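Local coordinates for EAL domain protein (PDB 6IJ2), which hydrolyses the cyclic dinucleotides c-di-GMP and cGAMP as a standalone EAL-domain phosphodiesterase and here holds the linear dinucleotide 5'-pGpG, at residues L184-H189 with G216-A221. The protein carries 1 engineered substitution. Sequence-based numbering, arbitrary orientation.
With nucleotides of chain B.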
loop_
_atom_site.group_PDB
_atom_site.type_symbol
_atom_site.label_atom_id
_atom_site.label_comp_id
_atom_site.label_asym_id
_atom_site.label_seq_id
_atom_site.Cartn_x
_atom_site.Cartn_y
_atom_site.Cartn_z
ATOM N N LEU A 184 -10.083 -6.607 0.285
ATOM C CA LEU A 184 -10.746 -5.741 -0.685
ATOM C C LEU A 184 -11.960 -6.381 -1.332
ATOM O O LEU A 184 -12.825 -5.663 -1.840
ATOM C CB LEU A 184 -9.786 -5.324 -1.798
ATOM C CG LEU A 184 -8.661 -4.357 -1.439
ATOM C CD1 LEU A 184 -7.968 -3.920 -2.737
ATOM C CD2 LEU A 184 -9.184 -3.162 -0.631
ATOM N N ILE A 185 -12.040 -7.711 -1.379
ATOM C CA ILE A 185 -13.196 -8.321 -2.022
ATOM C C ILE A 185 -14.217 -8.842 -1.027
ATOM O O ILE A 185 -15.328 -9.194 -1.443
ATOM C CB ILE A 185 -12.769 -9.428 -3.001
ATOM C CG1 ILE A 185 -12.115 -10.573 -2.244
ATOM C CG2 ILE A 185 -11.847 -8.839 -4.071
ATOM C CD1 ILE A 185 -13.044 -11.744 -2.020
ATOM N N ARG A 186 -13.903 -8.857 0.276
ATOM C CA ARG A 186 -14.844 -9.378 1.263
ATOM C C ARG A 186 -16.163 -8.615 1.198
ATOM O O ARG A 186 -16.210 -7.398 1.444
ATOM C CB ARG A 186 -14.247 -9.288 2.669
ATOM C CG ARG A 186 -15.119 -9.882 3.780
ATOM C CD ARG A 186 -15.331 -11.397 3.621
ATOM N NE ARG A 186 -14.067 -12.135 3.594
ATOM C CZ ARG A 186 -13.642 -12.899 2.586
ATOM N NH1 ARG A 186 -14.375 -13.073 1.487
ATOM N NH2 ARG A 186 -12.463 -13.500 2.679
ATOM N N ASN A 187 -17.233 -9.337 0.862
ATOM C CA ASN A 187 -18.583 -8.777 0.766
ATOM C C ASN A 187 -18.647 -7.630 -0.235
ATOM O O ASN A 187 -19.381 -6.654 -0.042
ATOM C CB ASN A 187 -19.093 -8.333 2.139
ATOM C CG ASN A 187 -19.300 -9.502 3.083
ATOM O OD1 ASN A 187 -19.795 -10.555 2.681
ATOM N ND2 ASN A 187 -18.909 -9.329 4.341
ATOM N N ILE A 188 -17.894 -7.757 -1.334
ATOM C CA ILE A 188 -17.798 -6.637 -2.263
ATOM C C ILE A 188 -19.145 -6.373 -2.930
ATOM O O ILE A 188 -19.453 -5.229 -3.276
ATOM C CB ILE A 188 -16.680 -6.876 -3.293
ATOM C CG1 ILE A 188 -16.448 -5.608 -4.121
ATOM C CG2 ILE A 188 -16.979 -8.115 -4.168
ATOM C CD1 ILE A 188 -15.142 -5.631 -4.881
ATOM N N HIS A 189 -19.984 -7.402 -3.062
ATOM C CA HIS A 189 -21.336 -7.217 -3.587
ATOM C C HIS A 189 -22.188 -6.307 -2.712
ATOM O O HIS A 189 -23.228 -5.814 -3.174
ATOM C CB HIS A 189 -22.036 -8.569 -3.716
ATOM C CG HIS A 189 -22.206 -9.287 -2.415
ATOM N ND1 HIS A 189 -21.138 -9.785 -1.694
ATOM C CD2 HIS A 189 -23.317 -9.586 -1.699
ATOM C CE1 HIS A 189 -21.587 -10.361 -0.594
ATOM N NE2 HIS A 189 -22.905 -10.253 -0.571
ATOM N N GLY A 216 -9.254 -15.156 -1.735
ATOM C CA GLY A 216 -10.101 -15.270 -0.562
ATOM C C GLY A 216 -11.587 -15.149 -0.817
ATOM O O GLY A 216 -12.318 -14.682 0.065
ATOM N N VAL A 217 -12.053 -15.551 -1.997
ATOM C CA VAL A 217 -13.485 -15.570 -2.273
ATOM C C VAL A 217 -14.139 -16.627 -1.399
ATOM O O VAL A 217 -13.726 -17.793 -1.406
ATOM C CB VAL A 217 -13.743 -15.836 -3.764
ATOM C CG1 VAL A 217 -15.234 -15.934 -4.036
ATOM C CG2 VAL A 217 -13.110 -14.746 -4.591
ATOM N N GLU A 218 -15.155 -16.223 -0.633
ATOM C CA GLU A 218 -15.812 -17.109 0.314
ATOM C C GLU A 218 -17.286 -17.367 0.030
ATOM O O GLU A 218 -17.845 -18.309 0.601
ATOM C CB GLU A 218 -15.655 -16.572 1.749
ATOM C CG GLU A 218 -14.214 -16.697 2.241
ATOM C CD GLU A 218 -14.027 -16.377 3.708
ATOM O OE1 GLU A 218 -12.899 -16.566 4.209
ATOM O OE2 GLU A 218 -14.995 -15.944 4.364
ATOM N N SER A 219 -17.918 -16.614 -0.865
ATOM C CA SER A 219 -19.342 -16.796 -1.100
ATOM C C SER A 219 -19.652 -16.647 -2.581
ATOM O O SER A 219 -18.920 -15.998 -3.331
ATOM C CB SER A 219 -20.176 -15.794 -0.302
ATOM O OG SER A 219 -19.903 -14.476 -0.742
ATOM N N HIS A 220 -20.775 -17.243 -2.985
ATOM C CA HIS A 220 -21.228 -17.094 -4.363
ATOM C C HIS A 220 -21.462 -15.631 -4.717
ATOM O O HIS A 220 -21.197 -15.209 -5.849
ATOM C CB HIS A 220 -22.505 -17.901 -4.600
ATOM C CG HIS A 220 -23.074 -17.712 -5.971
ATOM N ND1 HIS A 220 -24.023 -16.756 -6.255
ATOM C CD2 HIS A 220 -22.800 -18.329 -7.144
ATOM C CE1 HIS A 220 -24.326 -16.804 -7.540
ATOM N NE2 HIS A 220 -23.597 -17.750 -8.104
ATOM N N ALA A 221 -21.989 -14.845 -3.775
ATOM C CA ALA A 221 -22.299 -13.451 -4.082
ATOM C C ALA A 221 -21.041 -12.667 -4.430
ATOM O O ALA A 221 -21.063 -11.814 -5.329
ATOM C CB ALA A 221 -23.022 -12.800 -2.902
ATOM O OP3 G B 1 -1.943 -14.243 0.295
ATOM P P G B 1 -1.150 -15.022 1.209
ATOM O OP1 G B 1 -0.305 -15.940 0.510
ATOM O OP2 G B 1 -0.526 -14.077 2.074
ATOM O "O5'" G B 1 -2.238 -15.786 2.048
ATOM C "C5'" G B 1 -2.506 -17.169 1.847
ATOM C "C4'" G B 1 -3.332 -17.704 2.991
ATOM O "O4'" G B 1 -4.727 -17.454 2.732
ATOM C "C3'" G B 1 -3.223 -19.209 3.265
ATOM O "O3'" G B 1 -3.020 -19.512 4.630
ATOM C "C2'" G B 1 -4.590 -19.736 2.851
ATOM O "O2'" G B 1 -5.070 -20.828 3.579
ATOM C "C1'" G B 1 -5.477 -18.544 3.163
ATOM N N9 G B 1 -6.732 -18.561 2.425
ATOM C C8 G B 1 -6.935 -19.024 1.150
ATOM N N7 G B 1 -8.167 -18.899 0.752
ATOM C C5 G B 1 -8.814 -18.307 1.823
ATOM C C6 G B 1 -10.169 -17.918 1.977
ATOM O O6 G B 1 -11.091 -18.035 1.182
ATOM N N1 G B 1 -10.404 -17.365 3.227
ATOM C C2 G B 1 -9.454 -17.195 4.198
ATOM N N2 G B 1 -9.869 -16.626 5.326
ATOM N N3 G B 1 -8.186 -17.538 4.062
ATOM C C4 G B 1 -7.938 -18.082 2.858
#
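I185 begins the contact, its CD1 lying 4.0 Å from V217 CG2 and close to the G216 carbonyl. L226 of helix 220-229 packs against the same side chain. R186 follows as the second residue of a type II turn from I185 to I188. Bends at chi2 and chi3 fold its chain so that the guanidinium meets G216 O end-on. R186 NH1 and NH2 both donate to G216 O, at 3.0 and 2.9 Å, and it lies in the guanidinium plane. One face of the group carries the E218 carboxylate, stacked with the planes 17° apart. R186 NH2 and E218 OE1 are 3.5 Å apart. The oxygen sits well above the guanidinium plane, making this salt bridge electrostatic and not a directed hydrogen bond. E222 OE2 forms a salt bridge with R186 NH1, giving the guanidinium a second carboxylate partner. Further on, the H189 ring takes A221 CB over the centre of one face, a CH-pi contact 3.4 Å from the centroid. The contact ties together the segments after neighbouring strands 177-180 and 211-214 of the EAL-domain barrel. E218 OE1 also accepts from the bound guanine of chain B, from N1 at 2.8 Å and N2 at 3.2 Å. R186 is therefore a second-shell residue: it binds the loop at G216 and probably steadies the negative charge of the carboxylate that reads the guanine edge.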